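Local coordinates for neural CELL adhesion molecule 1,140 KDA isoform (Homo sapiens, PDB 2VKW), which serves as a cell-surface adhesion receptor, probably mediating contacts between neural cells, at residues Asp122-Lys127 with Leu172-Glu177; Tyr143-Arg148 with Tyr178-Val183; Pro113-Gln118 with Ala194-Arg199. One frame throughout, in Å; residues are numbered along the deposited sequence.

Contact 1 of 3, residues Asp122-Lys127 with Leu172-Glu177; sequences DGNSIK and LDWNAE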
loop_
_atom_site.group_PDB
_atom_site.type_symbol
_atom_site.label_atom_id
_atom_site.label_comp_id
_atom_site.label_asym_id
_atom_site.label_seq_id
_atom_site.Cartn_x
_atom_site.Cartn_y
_atom_site.Cartn_z
ATOM N N ASP A 122 21.645 -14.558 6.070
ATOM C CA ASP A 122 21.678 -15.262 7.348
ATOM C C ASP A 122 20.299 -15.773 7.764
ATOM O O ASP A 122 20.159 -16.433 8.797
ATOM C CB ASP A 122 22.248 -14.344 8.428
ATOM C CG ASP A 122 21.332 -13.184 8.744
ATOM O OD1 ASP A 122 20.341 -12.984 8.008
ATOM O OD2 ASP A 122 21.607 -12.467 9.729
ATOM N N GLY A 123 19.285 -15.452 6.962
ATOM C CA GLY A 123 17.933 -15.907 7.232
ATOM C C GLY A 123 17.170 -15.284 8.392
ATOM O O GLY A 123 15.997 -15.601 8.593
ATOM N N ASN A 124 17.809 -14.408 9.155
ATOM C CA ASN A 124 17.135 -13.777 10.286
ATOM C C ASN A 124 17.480 -12.297 10.395
ATOM O O ASN A 124 17.690 -11.779 11.493
ATOM C CB ASN A 124 17.522 -14.465 11.593
ATOM C CG ASN A 124 18.981 -14.277 11.924
ATOM O OD1 ASN A 124 19.353 -14.120 13.088
ATOM N ND2 ASN A 124 19.821 -14.292 10.901
ATOM N N SER A 125 17.561 -11.625 9.255
ATOM C CA SER A 125 17.866 -10.205 9.248
ATOM C C SER A 125 17.336 -9.591 7.964
ATOM O O SER A 125 16.914 -10.301 7.049
ATOM C CB SER A 125 19.378 -9.957 9.383
ATOM O OG SER A 125 20.095 -10.422 8.255
ATOM N N ILE A 126 17.354 -8.269 7.899
ATOM C CA ILE A 126 16.839 -7.593 6.731
ATOM C C ILE A 126 17.320 -6.159 6.672
ATOM O O ILE A 126 17.515 -5.510 7.696
ATOM C CB ILE A 126 15.299 -7.596 6.752
ATOM C CG1 ILE A 126 14.745 -6.917 5.501
ATOM C CG2 ILE A 126 14.802 -6.869 7.997
ATOM C CD1 ILE A 126 13.217 -6.853 5.469
ATOM N N LYS A 127 17.525 -5.670 5.458
ATOM C CA LYS A 127 17.948 -4.296 5.269
ATOM C C LYS A 127 16.779 -3.621 4.589
ATOM O O LYS A 127 16.355 -4.053 3.514
ATOM C CB LYS A 127 19.180 -4.218 4.367
ATOM C CG LYS A 127 19.667 -2.789 4.117
ATOM C CD LYS A 127 20.843 -2.756 3.150
ATOM C CE LYS A 127 21.403 -1.355 3.010
ATOM N NZ LYS A 127 22.507 -1.311 2.019
ATOM N N LEU A 172 17.242 -11.463 14.517
ATOM C CA LEU A 172 15.803 -11.657 14.601
ATOM C C LEU A 172 15.412 -13.083 14.971
ATOM O O LEU A 172 16.192 -14.020 14.776
ATOM C CB LEU A 172 15.159 -11.263 13.266
ATOM C CG LEU A 172 15.421 -9.807 12.856
ATOM C CD1 LEU A 172 14.831 -9.521 11.479
ATOM C CD2 LEU A 172 14.824 -8.879 13.904
ATOM N N ASP A 173 14.207 -13.238 15.522
ATOM C CA ASP A 173 13.703 -14.552 15.903
ATOM C C ASP A 173 13.541 -15.384 14.634
ATOM O O ASP A 173 13.243 -14.850 13.569
ATOM C CB ASP A 173 12.340 -14.449 16.609
ATOM C CG ASP A 173 12.369 -13.547 17.833
ATOM O OD1 ASP A 173 13.346 -13.608 18.606
ATOM O OD2 ASP A 173 11.399 -12.789 18.033
ATOM N N TRP A 174 13.730 -16.692 14.755
ATOM C CA TRP A 174 13.605 -17.591 13.614
ATOM C C TRP A 174 12.155 -18.015 13.389
ATOM O O TRP A 174 11.368 -18.088 14.337
ATOM C CB TRP A 174 14.482 -18.829 13.828
ATOM C CG TRP A 174 15.937 -18.506 14.015
ATOM C CD1 TRP A 174 16.584 -18.280 15.196
ATOM C CD2 TRP A 174 16.911 -18.306 12.977
ATOM N NE1 TRP A 174 17.901 -17.950 14.959
ATOM C CE2 TRP A 174 18.126 -17.955 13.607
ATOM C CE3 TRP A 174 16.872 -18.386 11.577
ATOM C CZ2 TRP A 174 19.294 -17.682 12.884
ATOM C CZ3 TRP A 174 18.034 -18.116 10.857
ATOM C CH2 TRP A 174 19.230 -17.767 11.515
ATOM N N ASN A 175 11.809 -18.282 12.130
ATOM C CA ASN A 175 10.459 -18.703 11.770
ATOM C C ASN A 175 9.431 -17.760 12.388
ATOM O O ASN A 175 8.484 -18.195 13.047
ATOM C CB ASN A 175 10.217 -20.144 12.250
ATOM C CG ASN A 175 8.811 -20.632 11.952
ATOM O OD1 ASN A 175 8.399 -20.704 10.792
ATOM N ND2 ASN A 175 8.063 -20.970 13.002
ATOM N N ALA A 176 9.619 -16.464 12.172
ATOM C CA ALA A 176 8.706 -15.477 12.722
ATOM C C ALA A 176 8.317 -14.402 11.717
ATOM O O ALA A 176 9.110 -14.035 10.841
ATOM C CB ALA A 176 9.338 -14.830 13.941
ATOM N N GLU A 177 7.095 -13.893 11.851
ATOM C CA GLU A 177 6.621 -12.847 10.959
ATOM C C GLU A 177 6.834 -11.495 11.619
ATOM O O GLU A 177 6.525 -11.318 12.793
ATOM C CB GLU A 177 5.142 -13.038 10.648
ATOM C CG GLU A 177 4.816 -14.385 10.058
ATOM C CD GLU A 177 3.357 -14.506 9.700
ATOM O OE1 GLU A 177 2.920 -13.821 8.745
ATOM O OE2 GLU A 177 2.648 -15.276 10.379
#
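At one end of the second fibronectin type III domain, the A-B turn packs against the E-F loop, where Asn-124 meets Trp-174 and Leu-172. The Asn-124 amide lies almost flat over the indole, the two planes 9° apart, with CG 3.5 Å from Trp-174 CH2. Its CB stands over the same ring face, 3.7 Å from the centroid of the six-membered ring in a CH-pi contact. With chi1 at 66°, Asn-124 CG sits between its own backbone N and carbonyl carbon, and this turns the amide onto the ring. The carbonyl of Asp-122 comes to the ring edge instead, its O 3.2 Å from Trp-174 CH2. One backbone bond ties the loops, from Leu-172 N to Asn-124 O (3.1 Å). Leu-172 CD1 packs 3.8 Å from Ser-125 CA on its way into the core, where Phe-198 adjoins it. Within the turn, Asp-122 OD1 accepts from Asn-124 N (3.1 Å), an Asx turn, and from Ser-125 OG, the donors arriving from opposite faces of the carboxylate. The two bonds fix the turn that presents Asn-124, so polar bonding shapes one loop while dispersion and a single backbone bond join it to the other.

Contact 2 of 3, residues Tyr143-Arg148 with Tyr178-Val183; sequences YLVRYR and YEVYVV. With SO4 (sulfate ion), chain D.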
loop_
_atom_site.group_PDB
_atom_site.type_symbol
_atom_site.label_atom_id
_atom_site.label_comp_id
_atom_site.label_asym_id
_atom_site.label_seq_id
_atom_site.Cartn_x
_atom_site.Cartn_y
_atom_site.Cartn_z
ATOM N N TYR A 143 13.867 9.632 10.162
ATOM C CA TYR A 143 13.017 8.507 9.826
ATOM C C TYR A 143 12.825 7.777 11.144
ATOM O O TYR A 143 13.790 7.511 11.853
ATOM C CB TYR A 143 13.699 7.575 8.833
ATOM C CG TYR A 143 13.660 8.048 7.410
ATOM C CD1 TYR A 143 12.470 8.050 6.693
ATOM C CD2 TYR A 143 14.822 8.468 6.767
ATOM C CE1 TYR A 143 12.435 8.450 5.366
ATOM C CE2 TYR A 143 14.801 8.873 5.435
ATOM C CZ TYR A 143 13.604 8.857 4.738
ATOM O OH TYR A 143 13.580 9.223 3.407
ATOM N N LEU A 144 11.579 7.486 11.484
ATOM C CA LEU A 144 11.278 6.779 12.717
ATOM C C LEU A 144 10.851 5.382 12.309
ATOM O O LEU A 144 10.022 5.217 11.412
ATOM C CB LEU A 144 10.153 7.489 13.476
ATOM C CG LEU A 144 10.452 8.940 13.882
ATOM C CD1 LEU A 144 9.200 9.591 14.464
ATOM C CD2 LEU A 144 11.586 8.962 14.900
ATOM N N VAL A 145 11.422 4.381 12.967
ATOM C CA VAL A 145 11.130 2.988 12.665
ATOM C C VAL A 145 10.593 2.204 13.863
ATOM O O VAL A 145 11.246 2.121 14.907
ATOM C CB VAL A 145 12.398 2.271 12.133
ATOM C CG1 VAL A 145 12.093 0.812 11.837
ATOM C CG2 VAL A 145 12.905 2.971 10.871
ATOM N N ARG A 146 9.393 1.652 13.698
ATOM C CA ARG A 146 8.734 0.831 14.714
ATOM C C ARG A 146 8.615 -0.568 14.110
ATOM O O ARG A 146 8.152 -0.718 12.975
ATOM C CB ARG A 146 7.327 1.359 15.022
ATOM C CG ARG A 146 7.249 2.418 16.095
ATOM C CD ARG A 146 7.500 1.823 17.471
ATOM N NE ARG A 146 7.274 2.792 18.545
ATOM C CZ ARG A 146 7.468 2.536 19.836
ATOM N NH1 ARG A 146 7.891 1.338 20.224
ATOM N NH2 ARG A 146 7.252 3.484 20.741
ATOM N N TYR A 147 9.034 -1.588 14.854
ATOM C CA TYR A 147 8.953 -2.949 14.350
ATOM C C TYR A 147 8.778 -3.932 15.498
ATOM O O TYR A 147 9.120 -3.627 16.635
ATOM C CB TYR A 147 10.209 -3.281 13.543
ATOM C CG TYR A 147 11.420 -3.660 14.369
ATOM C CD1 TYR A 147 11.784 -4.995 14.527
ATOM C CD2 TYR A 147 12.207 -2.687 14.981
ATOM C CE1 TYR A 147 12.903 -5.356 15.268
ATOM C CE2 TYR A 147 13.335 -3.040 15.733
ATOM C CZ TYR A 147 13.675 -4.378 15.867
ATOM O OH TYR A 147 14.792 -4.740 16.598
ATOM N N ARG A 148 8.255 -5.116 15.183
ATOM C CA ARG A 148 7.993 -6.152 16.178
ATOM C C ARG A 148 7.711 -7.469 15.455
ATOM O O ARG A 148 7.354 -7.475 14.274
ATOM C CB ARG A 148 6.724 -5.804 16.945
ATOM C CG ARG A 148 5.500 -6.063 16.056
ATOM C CD ARG A 148 4.197 -5.461 16.522
ATOM N NE ARG A 148 3.490 -6.276 17.493
ATOM C CZ ARG A 148 2.177 -6.482 17.474
ATOM N NH1 ARG A 148 1.431 -5.939 16.522
ATOM N NH2 ARG A 148 1.612 -7.225 18.415
ATOM N N TYR A 178 7.361 -10.541 10.860
ATOM C CA TYR A 178 7.621 -9.205 11.380
ATOM C C TYR A 178 6.881 -8.093 10.640
ATOM O O TYR A 178 6.727 -8.146 9.420
ATOM C CB TYR A 178 9.119 -8.886 11.300
ATOM C CG TYR A 178 9.978 -9.481 12.390
ATOM C CD1 TYR A 178 10.432 -10.795 12.315
ATOM C CD2 TYR A 178 10.343 -8.721 13.500
ATOM C CE1 TYR A 178 11.231 -11.335 13.321
ATOM C CE2 TYR A 178 11.137 -9.250 14.507
ATOM C CZ TYR A 178 11.575 -10.554 14.414
ATOM O OH TYR A 178 12.345 -11.076 15.419
ATOM N N GLU A 179 6.411 -7.092 11.373
ATOM C CA GLU A 179 5.785 -5.954 10.715
ATOM C C GLU A 179 6.664 -4.746 11.021
ATOM O O GLU A 179 7.181 -4.599 12.129
ATOM C CB GLU A 179 4.324 -5.731 11.157
ATOM C CG GLU A 179 4.056 -5.575 12.637
ATOM C CD GLU A 179 2.596 -5.201 12.919
ATOM O OE1 GLU A 179 2.182 -5.215 14.099
ATOM O OE2 GLU A 179 1.862 -4.884 11.959
ATOM N N VAL A 180 6.868 -3.907 10.015
ATOM C CA VAL A 180 7.710 -2.727 10.162
ATOM C C VAL A 180 6.967 -1.475 9.713
ATOM O O VAL A 180 6.379 -1.455 8.628
ATOM C CB VAL A 180 9.000 -2.862 9.306
ATOM C CG1 VAL A 180 9.867 -1.618 9.457
ATOM C CG2 VAL A 180 9.776 -4.102 9.714
ATOM N N TYR A 181 6.995 -0.439 10.552
ATOM C CA TYR A 181 6.358 0.841 10.241
ATOM C C TYR A 181 7.405 1.955 10.204
ATOM O O TYR A 181 8.177 2.145 11.147
ATOM C CB TYR A 181 5.272 1.186 11.270
ATOM C CG TYR A 181 4.053 0.299 11.172
ATOM C CD1 TYR A 181 4.109 -1.034 11.571
ATOM C CD2 TYR A 181 2.858 0.774 10.624
ATOM C CE1 TYR A 181 3.011 -1.879 11.429
ATOM C CE2 TYR A 181 1.747 -0.070 10.473
ATOM C CZ TYR A 181 1.840 -1.397 10.882
ATOM O OH TYR A 181 0.769 -2.251 10.755
ATOM N N VAL A 182 7.437 2.692 9.104
ATOM C CA VAL A 182 8.403 3.763 8.981
ATOM C C VAL A 182 7.726 5.097 8.746
ATOM O O VAL A 182 6.875 5.236 7.867
ATOM C CB VAL A 182 9.395 3.486 7.835
ATOM C CG1 VAL A 182 10.401 4.633 7.736
ATOM C CG2 VAL A 182 10.111 2.153 8.077
ATOM N N VAL A 183 8.098 6.074 9.561
ATOM C CA VAL A 183 7.552 7.414 9.453
ATOM C C VAL A 183 8.630 8.392 9.023
ATOM O O VAL A 183 9.759 8.354 9.523
ATOM C CB VAL A 183 6.977 7.904 10.798
ATOM C CG1 VAL A 183 6.658 9.413 10.731
ATOM C CG2 VAL A 183 5.719 7.116 11.131
HETATM S S SO4 D . -1.650 -8.667 18.798
HETATM O O1 SO4 D . -2.068 -10.082 18.763
HETATM O O2 SO4 D . -2.607 -7.877 19.600
HETATM O O3 SO4 D . -1.596 -8.133 17.430
HETATM O O4 SO4 D . -0.311 -8.592 19.407
#
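Arg-146 pairs with Tyr-181 where strands C and F of the second fibronectin type III domain form the central antiparallel pair of its four-stranded sheet, flanked by strand 158-160 beyond Tyr-143-Arg-148 and by strand 189-199 beyond Tyr-178-Val-183. Their axes run 4.6 Å apart at 163°. Six backbone bonds hold them, two for each hydrogen-bonded pair: Leu-144 with Val-183, Arg-146 with Tyr-181, and Arg-148 with Glu-179. They are short over the Leu-144 and Arg-146 pairs, where Tyr-181 N reaches Arg-146 O at 2.7 Å, and longer at the Arg-148 end, where Arg-148 N stands 3.3 Å from Glu-179 O.

Apolar contacts fill the face that looks into the sandwich. Val-145 and Val-182 lie alongside each other, CG2 to CG2 at 4.0 Å, while the CG1 of Val-145 meets that of Val-180. Tyr-147 CB rests 3.9 Å from Val-180 CG2, and its ring runs beside Tyr-178, whose CD2 comes to the edge of the Tyr-147 ring. The Tyr-178 hydroxyl is hydrogen-bonded to Asp-173 N.

The other face is mixed: Leu-144 and Val-183 pack at one end, and polar and charged groups take the rest, meeting the second subunit, where Tyr-181 OH is hydrogen-bonded to Glu-67 of that chain. Arg-148 and Glu-179 extend side by side, CG to CG 3.7 Å, before closing a salt bridge from Arg-148 NH1 to Glu-179 OE1 at 2.6 Å. A bend at chi3 (-84°) of Arg-148 brings the guanidinium round to this carboxylate. NH1 meets OE1 nearly along its C-O bond, and OE1 stands 20° out of the guanidinium plane. Arg-148 NH2 turns to a sulfate, probably from the crystallisation liquor and also held by Lys-41 of the second subunit; the weak bond to its O4 spans 2.6 Å.

Contact 3 of 3, residues Pro113-Gln118 with Ala194-Arg199; sequences PKLEGQ and AHFVFR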
loop_
_atom_site.group_PDB
_atom_site.type_symbol
_atom_site.label_atom_id
_atom_site.label_comp_id
_atom_site.label_asym_id
_atom_site.label_seq_id
_atom_site.Cartn_x
_atom_site.Cartn_y
_atom_site.Cartn_z
ATOM N N PRO A 113 6.968 7.132 3.279
ATOM C CA PRO A 113 8.127 6.651 2.532
ATOM C C PRO A 113 7.899 5.318 1.814
ATOM O O PRO A 113 6.970 4.569 2.125
ATOM C CB PRO A 113 9.216 6.568 3.601
ATOM C CG PRO A 113 8.445 6.324 4.853
ATOM C CD PRO A 113 7.288 7.265 4.710
ATOM N N LYS A 114 8.755 5.048 0.836
ATOM C CA LYS A 114 8.682 3.827 0.053
ATOM C C LYS A 114 9.701 2.880 0.675
ATOM O O LYS A 114 10.848 3.266 0.917
ATOM C CB LYS A 114 9.032 4.138 -1.406
ATOM C CG LYS A 114 8.533 3.120 -2.413
ATOM C CD LYS A 114 8.497 3.726 -3.816
ATOM C CE LYS A 114 7.884 2.757 -4.828
ATOM N NZ LYS A 114 7.608 3.410 -6.146
ATOM N N LEU A 115 9.287 1.644 0.933
ATOM C CA LEU A 115 10.171 0.674 1.566
ATOM C C LEU A 115 10.636 -0.473 0.670
ATOM O O LEU A 115 9.832 -1.176 0.059
ATOM C CB LEU A 115 9.486 0.116 2.811
ATOM C CG LEU A 115 9.087 1.207 3.806
ATOM C CD1 LEU A 115 8.266 0.605 4.925
ATOM C CD2 LEU A 115 10.349 1.884 4.350
ATOM N N GLU A 116 11.950 -0.664 0.616
ATOM C CA GLU A 116 12.534 -1.714 -0.197
ATOM C C GLU A 116 13.436 -2.594 0.657
ATOM O O GLU A 116 14.570 -2.227 0.948
ATOM C CB GLU A 116 13.345 -1.098 -1.334
ATOM C CG GLU A 116 13.818 -2.104 -2.360
ATOM C CD GLU A 116 14.746 -1.482 -3.380
ATOM O OE1 GLU A 116 15.972 -1.661 -3.249
ATOM O OE2 GLU A 116 14.244 -0.802 -4.303
ATOM N N GLY A 117 12.931 -3.757 1.050
ATOM C CA GLY A 117 13.714 -4.651 1.876
ATOM C C GLY A 117 14.618 -5.592 1.097
ATOM O O GLY A 117 14.288 -6.036 -0.004
ATOM N N GLN A 118 15.777 -5.880 1.669
ATOM C CA GLN A 118 16.736 -6.787 1.064
ATOM C C GLN A 118 16.903 -7.898 2.097
ATOM O O GLN A 118 17.505 -7.689 3.150
ATOM C CB GLN A 118 18.062 -6.057 0.806
ATOM C CG GLN A 118 19.160 -6.924 0.214
ATOM C CD GLN A 118 20.333 -6.113 -0.340
ATOM O OE1 GLN A 118 20.704 -5.077 0.210
ATOM N NE2 GLN A 118 20.929 -6.598 -1.429
ATOM N N ALA A 194 4.464 4.185 6.709
ATOM C CA ALA A 194 4.588 3.259 5.595
ATOM C C ALA A 194 4.882 1.950 6.309
ATOM O O ALA A 194 5.424 1.958 7.416
ATOM C CB ALA A 194 5.757 3.637 4.709
ATOM N N HIS A 195 4.538 0.824 5.704
ATOM C CA HIS A 195 4.796 -0.428 6.391
ATOM C C HIS A 195 4.785 -1.625 5.481
ATOM O O HIS A 195 4.409 -1.528 4.321
ATOM C CB HIS A 195 3.766 -0.620 7.505
ATOM C CG HIS A 195 2.355 -0.690 7.015
ATOM N ND1 HIS A 195 1.820 -1.826 6.445
ATOM C CD2 HIS A 195 1.370 0.240 6.997
ATOM C CE1 HIS A 195 0.567 -1.594 6.100
ATOM N NE2 HIS A 195 0.268 -0.349 6.423
ATOM N N PHE A 196 5.220 -2.754 6.020
ATOM C CA PHE A 196 5.239 -4.001 5.276
ATOM C C PHE A 196 5.594 -5.125 6.238
ATOM O O PHE A 196 6.141 -4.882 7.313
ATOM C CB PHE A 196 6.245 -3.930 4.114
ATOM C CG PHE A 196 7.686 -4.034 4.535
ATOM C CD1 PHE A 196 8.344 -5.259 4.508
ATOM C CD2 PHE A 196 8.387 -2.905 4.954
ATOM C CE1 PHE A 196 9.683 -5.363 4.892
ATOM C CE2 PHE A 196 9.726 -2.997 5.342
ATOM C CZ PHE A 196 10.377 -4.229 5.311
ATOM N N VAL A 197 5.248 -6.349 5.857
ATOM C CA VAL A 197 5.530 -7.521 6.667
ATOM C C VAL A 197 6.511 -8.427 5.934
ATOM O O VAL A 197 6.525 -8.465 4.700
ATOM C CB VAL A 197 4.241 -8.312 6.953
ATOM C CG1 VAL A 197 3.338 -7.516 7.887
ATOM C CG2 VAL A 197 3.511 -8.598 5.645
ATOM N N PHE A 198 7.333 -9.148 6.691
ATOM C CA PHE A 198 8.307 -10.070 6.113
ATOM C C PHE A 198 8.478 -11.241 7.073
ATOM O O PHE A 198 8.078 -11.152 8.233
ATOM C CB PHE A 198 9.648 -9.354 5.859
ATOM C CG PHE A 198 10.446 -9.074 7.105
ATOM C CD1 PHE A 198 11.374 -9.997 7.572
ATOM C CD2 PHE A 198 10.275 -7.884 7.804
ATOM C CE1 PHE A 198 12.120 -9.737 8.721
ATOM C CE2 PHE A 198 11.013 -7.613 8.952
ATOM C CZ PHE A 198 11.939 -8.542 9.413
ATOM N N ARG A 199 9.056 -12.340 6.600
ATOM C CA ARG A 199 9.230 -13.521 7.449
ATOM C C ARG A 199 10.662 -14.030 7.483
ATOM O O ARG A 199 11.315 -14.168 6.446
ATOM C CB ARG A 199 8.308 -14.648 6.969
ATOM C CG ARG A 199 8.321 -15.890 7.841
ATOM C CD ARG A 199 7.468 -16.998 7.238
ATOM N NE ARG A 199 6.150 -16.524 6.818
ATOM C CZ ARG A 199 5.291 -17.246 6.105
ATOM N NH1 ARG A 199 5.614 -18.479 5.742
ATOM N NH2 ARG A 199 4.120 -16.736 5.737
#
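Leu-115, Ala-194 and Phe-196 carry most of this contact, in which the A strand of the second fibronectin type III domain meets the G strand across the edge of the beta sandwich. The strands run roughly parallel, their axes 29° apart and 7.1 Å away at closest approach, and no hydrogen bond joins them; side chains bridge the gap. Leu-115 CD1 does most of the touching. It comes to the edge of the Phe-196 ring, near the ring plane, 3.5 Å from CD2, and also lies 3.9 Å from Ala-194 CB. Phe-196 takes a chi1 of 75°, which sets its CD2 edge against Leu-115. Ala-194 CB in turn packs against Pro-113 CG at 3.8 Å, extending the apolar seam to the residue just before strand 114-119. Around this seam, Val-182 of strand 177-186 backs Pro-113 and Leu-115, and strand 126-131 supplies Leu-130 beside Leu-115 and Val-128 beside Phe-196. Strand 189-199 is outermost in its sheet within the chain, yet Val-197 to Arg-199 pair in parallel with a strand of the second subunit, so the sheet continues across the interface.

How the contacts relate
All three contacts belong to one beta sandwich. Contact 2 is the middle of the four-stranded sheet, contact 3 joins that sheet's G strand to the A strand of the opposing three-stranded one, and contact 1 ties loops at one end. Contacts 2 and 3 are closest, with centres about 9 Å apart, and share backbone bonds such as Val-182 N to Ala-194 O (2.7 Å). Contact 1 lies about 15 Å from contact 2 and 14 Å from contact 3, between centres. Phe-198 CZ links it to contact 3, 3.7 Å from Leu-172 CD1, and Lys-127 O meets Gln-118 N. Each contact also touches the second subunit; the sulfate belongs to contact 2.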